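Local structure of DUF5624 domain-containing protein (4JX2) at residues P222-M227 and D368-L373; R351-I354 and T359-K362; L373-S376 and T381-L384; A393-E398 and K405-G410. The protein is of unknown function, a putative secreted protein of Legionella pneumophila that pairs into a dimer and combines a mixed beta sheet with many helices. All blocks are in the same frame, centred on the assembly; numbering follows the deposited sequence.

Contacts 1 and 3 share helix 366-378 and L373, their centres lying about 12 Å apart; contact 1 sets that helix against the start of helix 223-247, and contact 3 sets it against the loop that leads to helix 386-398. Contact 2 belongs to the loop before helix 366-378 and touches contact 1, where R351 NH2 and R372 NH2 lie 3.3 Å apart beside D357. Contact 4, about 20 Å from contact 3 between centres, ties down the far end of helix 386-398 and reaches contact 1 through P409 and F369. Contacts 1, 2 and 3 border the second subunit. No active site is known; sulfate ions, probably from crystallisation, sit at contacts 2 and 3.

Contact 1. Residues P222-M227 and D368-L373; sequences PYNNVM and DFLMRL
Two rings flank the contact that N224 and M227 make with L370 and L373. The Y223 ring carries V226 CG1 over one face, 3.6 Å above its plane and toward the rim, stacks on F212 and bonds through its hydroxyl to I116 O, whereas F369 meets W391 edge-to-face. Between the segments, N224 is met at its aliphatic CB, 3.3 Å from L370 CD2, and the side chains of N224 and L370 cross at about a right angle. One turn further on, selenomethionine M227 meets L373 in the same crosswise manner. The bend of the M227 chain at its last torsion (chi3 -76°) turns the terminal methyl CE to L373 CD2, 4.1 Å away, a methyl that M227 SE also approaches at 4.1 Å. This is helix-helix packing at the dimer interface, in which residues three apart on each side are paired: the first turn of helix 223-247 lies against helix 366-378, with CA atoms 6.9 Å apart at N224 and L370 and 8.8 Å apart at M227 and L373. The contact is apolar and largely buried, and helix 119-131 adds P121 and M124 around M227. F340 of the second subunit packs on both N224 and L373, and I343 of that subunit packs on L370.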
# COMPACT_ATOMS: atom_id res chain seq x y z
N PRO A 222 19.23 20.74 -22.08
CA PRO A 222 17.77 20.52 -21.89
C PRO A 222 17.29 20.93 -20.50
O PRO A 222 18.04 20.80 -19.53
CB PRO A 222 17.62 19.01 -22.06
CG PRO A 222 18.79 18.59 -22.85
CD PRO A 222 19.92 19.50 -22.47
N TYR A 223 16.01 21.37 -20.38
CA TYR A 223 15.43 21.64 -19.06
C TYR A 223 15.31 20.32 -18.28
O TYR A 223 15.32 20.34 -17.05
CB TYR A 223 14.08 22.37 -19.12
CG TYR A 223 13.80 23.06 -17.80
CD1 TYR A 223 14.39 24.28 -17.50
CD2 TYR A 223 13.02 22.44 -16.82
CE1 TYR A 223 14.20 24.89 -16.26
CE2 TYR A 223 12.83 23.04 -15.57
CZ TYR A 223 13.42 24.26 -15.30
OH TYR A 223 13.23 24.87 -14.08
N ASN A 224 15.23 19.18 -19.02
CA ASN A 224 15.24 17.83 -18.48
C ASN A 224 16.44 17.65 -17.52
O ASN A 224 16.26 17.09 -16.45
CB ASN A 224 15.34 16.82 -19.62
CG ASN A 224 14.11 16.55 -20.46
OD1 ASN A 224 12.96 16.61 -20.03
ND2 ASN A 224 14.33 16.10 -21.68
N ASN A 225 17.64 18.19 -17.89
CA ASN A 225 18.86 18.13 -17.06
C ASN A 225 18.70 19.00 -15.79
O ASN A 225 19.17 18.59 -14.72
CB ASN A 225 20.06 18.58 -17.85
CG ASN A 225 20.53 17.63 -18.94
OD1 ASN A 225 19.74 17.06 -19.71
ND2 ASN A 225 21.85 17.53 -19.06
N VAL A 226 18.03 20.15 -15.90
CA VAL A 226 17.77 21.03 -14.76
C VAL A 226 16.86 20.27 -13.78
O VAL A 226 17.10 20.32 -12.58
CB VAL A 226 17.20 22.41 -15.18
CG1 VAL A 226 16.65 23.20 -14.00
CG2 VAL A 226 18.24 23.23 -15.90
N MSE A 227 15.85 19.55 -14.30
CA MSE A 227 14.94 18.78 -13.45
C MSE A 227 15.68 17.71 -12.68
O MSE A 227 15.44 17.59 -11.49
CB MSE A 227 13.80 18.18 -14.26
CG MSE A 227 12.76 19.23 -14.57
SE MSE A 227 11.18 18.49 -15.32
CE MSE A 227 11.81 18.11 -17.20
N ASP A 368 18.96 7.64 -18.15
CA ASP A 368 18.39 6.79 -17.11
C ASP A 368 17.44 7.55 -16.18
O ASP A 368 16.32 7.10 -15.92
CB ASP A 368 19.52 6.12 -16.32
CG ASP A 368 20.41 5.17 -17.12
OD1 ASP A 368 20.09 4.92 -18.31
OD2 ASP A 368 21.43 4.69 -16.56
N PHE A 369 17.85 8.72 -15.73
CA PHE A 369 17.07 9.54 -14.81
C PHE A 369 15.86 10.15 -15.51
O PHE A 369 14.77 10.19 -14.92
CB PHE A 369 17.99 10.59 -14.18
CG PHE A 369 19.11 9.91 -13.42
CD1 PHE A 369 18.85 9.20 -12.25
CD2 PHE A 369 20.40 9.90 -13.93
CE1 PHE A 369 19.87 8.50 -11.60
CE2 PHE A 369 21.43 9.23 -13.26
CZ PHE A 369 21.15 8.53 -12.10
N LEU A 370 16.01 10.51 -16.80
CA LEU A 370 14.89 11.02 -17.60
C LEU A 370 13.81 9.94 -17.76
O LEU A 370 12.63 10.23 -17.58
CB LEU A 370 15.37 11.52 -18.97
CG LEU A 370 16.29 12.75 -18.96
CD1 LEU A 370 16.45 13.27 -20.31
CD2 LEU A 370 15.72 13.87 -18.09
N MSE A 371 14.25 8.68 -18.00
CA MSE A 371 13.39 7.51 -18.10
C MSE A 371 12.65 7.27 -16.76
O MSE A 371 11.43 7.04 -16.75
CB MSE A 371 14.21 6.29 -18.50
CG MSE A 371 14.69 6.35 -19.94
SE MSE A 371 15.51 4.65 -20.42
CE MSE A 371 17.23 5.05 -20.17
N ARG A 372 13.37 7.43 -15.66
CA ARG A 372 12.82 7.25 -14.33
C ARG A 372 11.88 8.41 -13.96
O ARG A 372 10.87 8.16 -13.29
CB ARG A 372 13.94 7.07 -13.30
CG ARG A 372 13.48 6.53 -11.97
CD ARG A 372 12.84 5.16 -12.03
NE ARG A 372 12.66 4.63 -10.67
CZ ARG A 372 13.61 4.01 -9.99
NH1 ARG A 372 14.79 3.79 -10.54
NH2 ARG A 372 13.38 3.59 -8.75
N LEU A 373 12.18 9.64 -14.44
CA LEU A 373 11.32 10.80 -14.21
C LEU A 373 9.96 10.59 -14.89
O LEU A 373 8.93 10.82 -14.25
CB LEU A 373 11.99 12.08 -14.75
CG LEU A 373 11.19 13.39 -14.74
CD1 LEU A 373 10.71 13.78 -13.33
CD2 LEU A 373 12.00 14.50 -15.33

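Contact 2. Residues R351-I354 and T359-K362; sequences RPAI and TYSK. With SO4 (sulfate ion), chain H.
I354, whose carbonyl carbon lies over the Y360 ring, gives its backbone N to D357 OD2, which R351 NH1 also meets in a salt bridge; the other oxygen of that carboxylate pairs with R372 of helix 366-378, so one aspartate joins two arginines. Both segments belong to the irregular connection between helices 315-339 and 366-378, a bend without regular secondary structure in which 359-362 folds back on 351-354. The contact itself is made by the Y360 ring against backbone. The carbonyl carbon of I354 stands 3.6 Å above one ring face, displaced toward the rim, and I354 O comes 3.4 Å from Y360 CB. Placing CG anti to the Y360 backbone N (chi1 -176°) lays the ring along this strip of chain, where CD1 also approaches A353 C at 3.9 Å. The methyl CB of A353 touches Y360 CD1 at 4.2 Å and has T359 OG1 at the same distance. The R351 chain is extended from CG to NE, and its NH1 makes a weak bond of 2.9 Å to P352 O, while NE bonds to G275 O and the guanidinium group makes a cation-pi contact with F390. A sulfate held by G275 N and K274 NZ accepts a weak bond from the backbone N of R351, 3.5 Å from its O3.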
# COMPACT_ATOMS: atom_id res chain seq x y z
N ARG A 351 11.46 -5.93 -6.79
CA ARG A 351 11.31 -5.47 -8.16
C ARG A 351 12.68 -5.52 -8.86
O ARG A 351 13.73 -5.45 -8.20
CB ARG A 351 10.68 -4.08 -8.22
CG ARG A 351 11.55 -2.97 -7.69
CD ARG A 351 11.08 -1.62 -8.19
NE ARG A 351 11.90 -0.59 -7.57
CZ ARG A 351 13.12 -0.28 -7.97
NH1 ARG A 351 13.65 -0.89 -9.02
NH2 ARG A 351 13.82 0.63 -7.32
N PRO A 352 12.70 -5.71 -10.20
CA PRO A 352 13.99 -5.69 -10.89
C PRO A 352 14.64 -4.30 -10.90
O PRO A 352 13.97 -3.26 -10.73
CB PRO A 352 13.64 -6.15 -12.29
CG PRO A 352 12.18 -5.86 -12.46
CD PRO A 352 11.55 -5.81 -11.13
N ALA A 353 15.95 -4.29 -11.11
CA ALA A 353 16.69 -3.06 -11.28
C ALA A 353 16.21 -2.35 -12.58
O ALA A 353 15.96 -3.00 -13.61
CB ALA A 353 18.17 -3.34 -11.33
N ILE A 354 15.96 -1.05 -12.49
CA ILE A 354 15.50 -0.25 -13.63
C ILE A 354 16.33 1.03 -13.68
O ILE A 354 16.92 1.40 -12.65
CB ILE A 354 13.98 0.03 -13.51
CG1 ILE A 354 13.58 0.75 -12.18
CG2 ILE A 354 13.16 -1.25 -13.73
CD1 ILE A 354 12.19 1.42 -12.21
N THR A 359 22.17 0.39 -8.28
CA THR A 359 22.58 -0.95 -8.73
C THR A 359 22.43 -1.17 -10.24
O THR A 359 23.02 -2.12 -10.76
CB THR A 359 21.79 -2.05 -7.99
OG1 THR A 359 20.38 -1.82 -8.11
CG2 THR A 359 22.18 -2.16 -6.52
N TYR A 360 21.64 -0.33 -10.95
CA TYR A 360 21.38 -0.49 -12.37
C TYR A 360 22.61 -0.18 -13.25
O TYR A 360 23.06 -1.06 -13.99
CB TYR A 360 20.16 0.34 -12.81
CG TYR A 360 19.83 0.10 -14.26
CD1 TYR A 360 19.25 -1.11 -14.66
CD2 TYR A 360 20.17 1.02 -15.24
CE1 TYR A 360 18.99 -1.37 -16.01
CE2 TYR A 360 19.91 0.77 -16.59
CZ TYR A 360 19.33 -0.42 -16.97
OH TYR A 360 19.08 -0.68 -18.29
N SER A 361 23.08 1.07 -13.28
CA SER A 361 24.24 1.46 -14.09
C SER A 361 25.36 1.91 -13.16
O SER A 361 25.10 2.78 -12.32
CB SER A 361 23.87 2.58 -15.06
OG SER A 361 24.25 2.30 -16.40
N LYS A 362 26.57 1.27 -13.25
CA LYS A 362 27.76 1.65 -12.45
C LYS A 362 28.07 3.13 -12.81
O LYS A 362 27.71 3.98 -11.98
CB LYS A 362 28.94 0.68 -12.65
S SO4 H . 8.25 -4.37 -4.23
O1 SO4 H . 7.80 -5.24 -5.33
O2 SO4 H . 7.61 -4.83 -2.93
O3 SO4 H . 9.76 -4.38 -4.19
O4 SO4 H . 7.72 -3.04 -4.53

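Contact 3. Residues L373-S376 and T381-L384. With SO4 (sulfate ion), chain F.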
# COMPACT_ATOMS: atom_id res chain seq x y z
N LEU A 373 12.18 9.64 -14.44
CA LEU A 373 11.32 10.80 -14.21
C LEU A 373 9.96 10.59 -14.89
O LEU A 373 8.93 10.82 -14.25
CB LEU A 373 11.99 12.08 -14.75
CG LEU A 373 11.19 13.39 -14.74
CD1 LEU A 373 10.71 13.78 -13.33
CD2 LEU A 373 12.00 14.50 -15.33
N LYS A 374 9.96 10.10 -16.17
CA LYS A 374 8.72 9.83 -16.93
C LYS A 374 7.87 8.78 -16.19
O LYS A 374 6.66 8.96 -16.02
CB LYS A 374 9.08 9.35 -18.35
CG LYS A 374 7.88 9.03 -19.25
CD LYS A 374 8.27 8.45 -20.63
CE LYS A 374 7.06 8.33 -21.51
NZ LYS A 374 7.35 7.68 -22.81
N PHE A 375 8.55 7.69 -15.73
CA PHE A 375 7.96 6.58 -15.02
C PHE A 375 7.36 7.07 -13.69
O PHE A 375 6.20 6.78 -13.40
CB PHE A 375 9.02 5.48 -14.80
CG PHE A 375 8.45 4.23 -14.17
CD1 PHE A 375 7.64 3.36 -14.90
CD2 PHE A 375 8.67 3.95 -12.82
CE1 PHE A 375 7.10 2.22 -14.32
CE2 PHE A 375 8.09 2.82 -12.23
CZ PHE A 375 7.32 1.96 -12.98
N SER A 376 8.10 7.86 -12.94
CA SER A 376 7.68 8.38 -11.65
C SER A 376 6.46 9.26 -11.76
O SER A 376 5.57 9.18 -10.92
CB SER A 376 8.82 9.12 -10.97
OG SER A 376 9.80 8.17 -10.58
N THR A 381 1.82 4.74 -8.10
CA THR A 381 2.61 4.11 -7.04
C THR A 381 3.90 4.88 -6.72
O THR A 381 4.46 4.71 -5.65
CB THR A 381 2.97 2.66 -7.44
OG1 THR A 381 3.77 2.66 -8.64
CG2 THR A 381 1.75 1.79 -7.62
N GLU A 382 4.37 5.70 -7.65
CA GLU A 382 5.63 6.45 -7.55
C GLU A 382 5.48 7.89 -7.12
O GLU A 382 4.46 8.55 -7.36
CB GLU A 382 6.33 6.46 -8.92
CG GLU A 382 6.56 5.10 -9.55
CD GLU A 382 7.20 4.08 -8.64
OE1 GLU A 382 8.33 4.32 -8.16
OE2 GLU A 382 6.55 3.03 -8.40
N MSE A 383 6.53 8.39 -6.48
CA MSE A 383 6.70 9.78 -6.05
C MSE A 383 7.72 10.36 -6.98
O MSE A 383 8.62 9.60 -7.38
CB MSE A 383 7.18 9.89 -4.58
CG MSE A 383 6.92 8.66 -3.74
SE MSE A 383 7.43 8.93 -1.90
CE MSE A 383 9.13 8.04 -1.91
N LEU A 384 7.69 11.67 -7.28
CA LEU A 384 8.74 12.24 -8.15
C LEU A 384 10.15 12.09 -7.53
O LEU A 384 11.10 11.92 -8.28
CB LEU A 384 8.48 13.71 -8.54
CG LEU A 384 7.46 13.96 -9.64
CD1 LEU A 384 7.38 15.44 -9.96
CD2 LEU A 384 7.75 13.14 -10.91
S SO4 F . 4.93 14.16 -6.25
O1 SO4 F . 5.03 14.16 -7.71
O2 SO4 F . 3.58 14.63 -5.87
O3 SO4 F . 5.15 12.80 -5.76
O4 SO4 F . 5.93 15.06 -5.67
O HOH W 1 10.17 5.53 -10.00
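The loop 381-384 runs past the helical turn 373-376 at close quarters, with the CA atoms of S376 and E382 only 5.0 Å apart and S376 O 3.5 Å from E382 CB. The first torsion of E382 (chi1 -54°), with CG anti to the carbonyl carbon, rests CG 3.8 Å from F375 CE2, and a bend at chi2 turns the carboxylate, whose plane lies 40° from that of the ring. Both carboxylate oxygens are engaged. OE2 accepts the hydroxyl of T381 on its anti side, 2.8 Å from OG1 and 17° out of plane, and is also bonded to S276 OG; OE1 is bonded by N386 ND2 and by a water. That water, lying in plane at the edge of the F375 ring, donates to E382 OE1 and to S376 OG, 2.7 Å away, and so joins loop to helix; S376 OG is further bonded to R372 O one turn earlier. Beyond this polar cluster, L384 CD2 packs 3.9 Å from L373 CD1, and S376 CB lies 3.6 Å from M383 O. The backbone N of L384 gives a bond of 3.2 Å to sulfate O3, an anion also held by N267 ND2 and by R332 NH2 of the second subunit. The whole is a loop connecting two successive helices, 366-378 and 386-398, folded back along the last turns of the first, with a buried glutamate bonded into it.

Contact 4. Residues A393-E398 and K405-G410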
# COMPACT_ATOMS: atom_id res chain seq x y z
N ALA A 393 20.72 7.60 -2.56
CA ALA A 393 20.94 6.82 -1.34
C ALA A 393 22.13 5.87 -1.53
O ALA A 393 23.00 5.81 -0.66
CB ALA A 393 19.70 6.03 -0.97
N GLY A 394 22.21 5.22 -2.69
CA GLY A 394 23.28 4.30 -3.04
C GLY A 394 24.63 4.97 -3.21
O GLY A 394 25.64 4.44 -2.72
N GLU A 395 24.66 6.13 -3.90
CA GLU A 395 25.89 6.92 -4.11
C GLU A 395 26.46 7.39 -2.79
O GLU A 395 27.66 7.22 -2.55
CB GLU A 395 25.63 8.11 -5.06
CG GLU A 395 26.83 9.02 -5.32
CD GLU A 395 27.90 8.51 -6.26
OE1 GLU A 395 27.82 7.33 -6.66
OE2 GLU A 395 28.81 9.30 -6.60
N LEU A 396 25.60 7.94 -1.92
CA LEU A 396 26.01 8.41 -0.59
C LEU A 396 26.58 7.25 0.24
O LEU A 396 27.65 7.40 0.82
CB LEU A 396 24.85 9.09 0.16
CG LEU A 396 24.55 10.54 -0.27
CD1 LEU A 396 23.24 11.01 0.35
CD2 LEU A 396 25.71 11.50 0.07
N ALA A 397 25.89 6.09 0.23
CA ALA A 397 26.31 4.87 0.93
C ALA A 397 27.69 4.41 0.44
O ALA A 397 28.57 4.17 1.28
CB ALA A 397 25.27 3.78 0.74
N GLU A 398 27.91 4.35 -0.89
CA GLU A 398 29.19 3.96 -1.48
C GLU A 398 30.34 4.86 -1.00
O GLU A 398 31.41 4.35 -0.69
CB GLU A 398 29.12 3.99 -3.01
CG GLU A 398 30.33 3.41 -3.72
CD GLU A 398 30.30 1.91 -3.94
OE1 GLU A 398 29.37 1.23 -3.44
OE2 GLU A 398 31.21 1.41 -4.64
N LYS A 405 33.11 13.45 -2.32
CA LYS A 405 33.53 12.37 -3.21
C LYS A 405 32.47 12.00 -4.28
O LYS A 405 32.79 11.36 -5.28
CB LYS A 405 33.89 11.10 -2.38
CG LYS A 405 35.04 11.24 -1.38
CD LYS A 405 35.27 9.87 -0.73
CE LYS A 405 35.80 9.88 0.69
NZ LYS A 405 35.64 8.55 1.36
N ILE A 406 31.21 12.37 -4.05
CA ILE A 406 30.08 12.00 -4.90
C ILE A 406 30.02 12.80 -6.21
O ILE A 406 30.50 13.93 -6.29
CB ILE A 406 28.74 12.14 -4.12
CG1 ILE A 406 28.35 13.61 -3.84
CG2 ILE A 406 28.73 11.27 -2.85
CD1 ILE A 406 26.87 13.86 -3.68
N SER A 407 29.38 12.20 -7.23
CA SER A 407 29.09 12.88 -8.50
C SER A 407 27.61 13.16 -8.51
O SER A 407 26.85 12.44 -7.87
CB SER A 407 29.52 12.06 -9.70
OG SER A 407 28.97 10.76 -9.67
N ILE A 408 27.20 14.28 -9.15
CA ILE A 408 25.78 14.65 -9.14
C ILE A 408 25.24 14.82 -10.57
O ILE A 408 25.43 15.90 -11.16
CB ILE A 408 25.51 15.92 -8.25
CG1 ILE A 408 26.22 15.83 -6.87
CG2 ILE A 408 24.01 16.17 -8.09
CD1 ILE A 408 26.31 17.04 -6.19
N PRO A 409 24.54 13.79 -11.12
CA PRO A 409 23.93 13.93 -12.45
C PRO A 409 23.02 15.15 -12.55
O PRO A 409 22.23 15.41 -11.65
CB PRO A 409 23.15 12.62 -12.60
CG PRO A 409 23.92 11.63 -11.76
CD PRO A 409 24.24 12.47 -10.54
N GLY A 410 23.21 15.93 -13.61
CA GLY A 410 22.49 17.18 -13.85
C GLY A 410 23.17 18.40 -13.26
O GLY A 410 22.71 19.52 -13.46
O HOH W 2 30.87 8.91 -8.34
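A trans first torsion (chi1 178°) and a bend at the next carry the E395 side chain out from helix 386-398 and curl its carboxylate toward the backbone of S407. There OE2 accepts the S407 N-H at 3.0 Å in a nearly straight bond, N-H...O 168°, which arrives on the anti side of the carboxylate and 20° out of its plane. The same oxygen takes a hydrogen from a water 2.7 Å away, and that water is also hydrogen-bonded to S407 OG, so a direct bond and a bridged one link the glutamate with the serine. OE1 has a weak bond to the hydroxyl of Y358, and K399 forms a long, weak ion pair with OE2. Nearer the backbone, the aliphatic part of E395 packs on I406: CG lies 3.8 Å from I406 CG2, the two side chains slanting across each other. I406 CG2 is also the methyl that meets L396 CD2, at 4.2 Å, one residue further along the helix. A glutamate in the last part of the helix thus accepts a backbone N-H from the irregular chain that returns past it. Among the neighbouring helices, L396 and I406 reach M239 and L236 on helix 223-247, M232 of that helix packs on I408 and P409, and M392 and W391 of helix 386-398 contact I406 and S407 respectively.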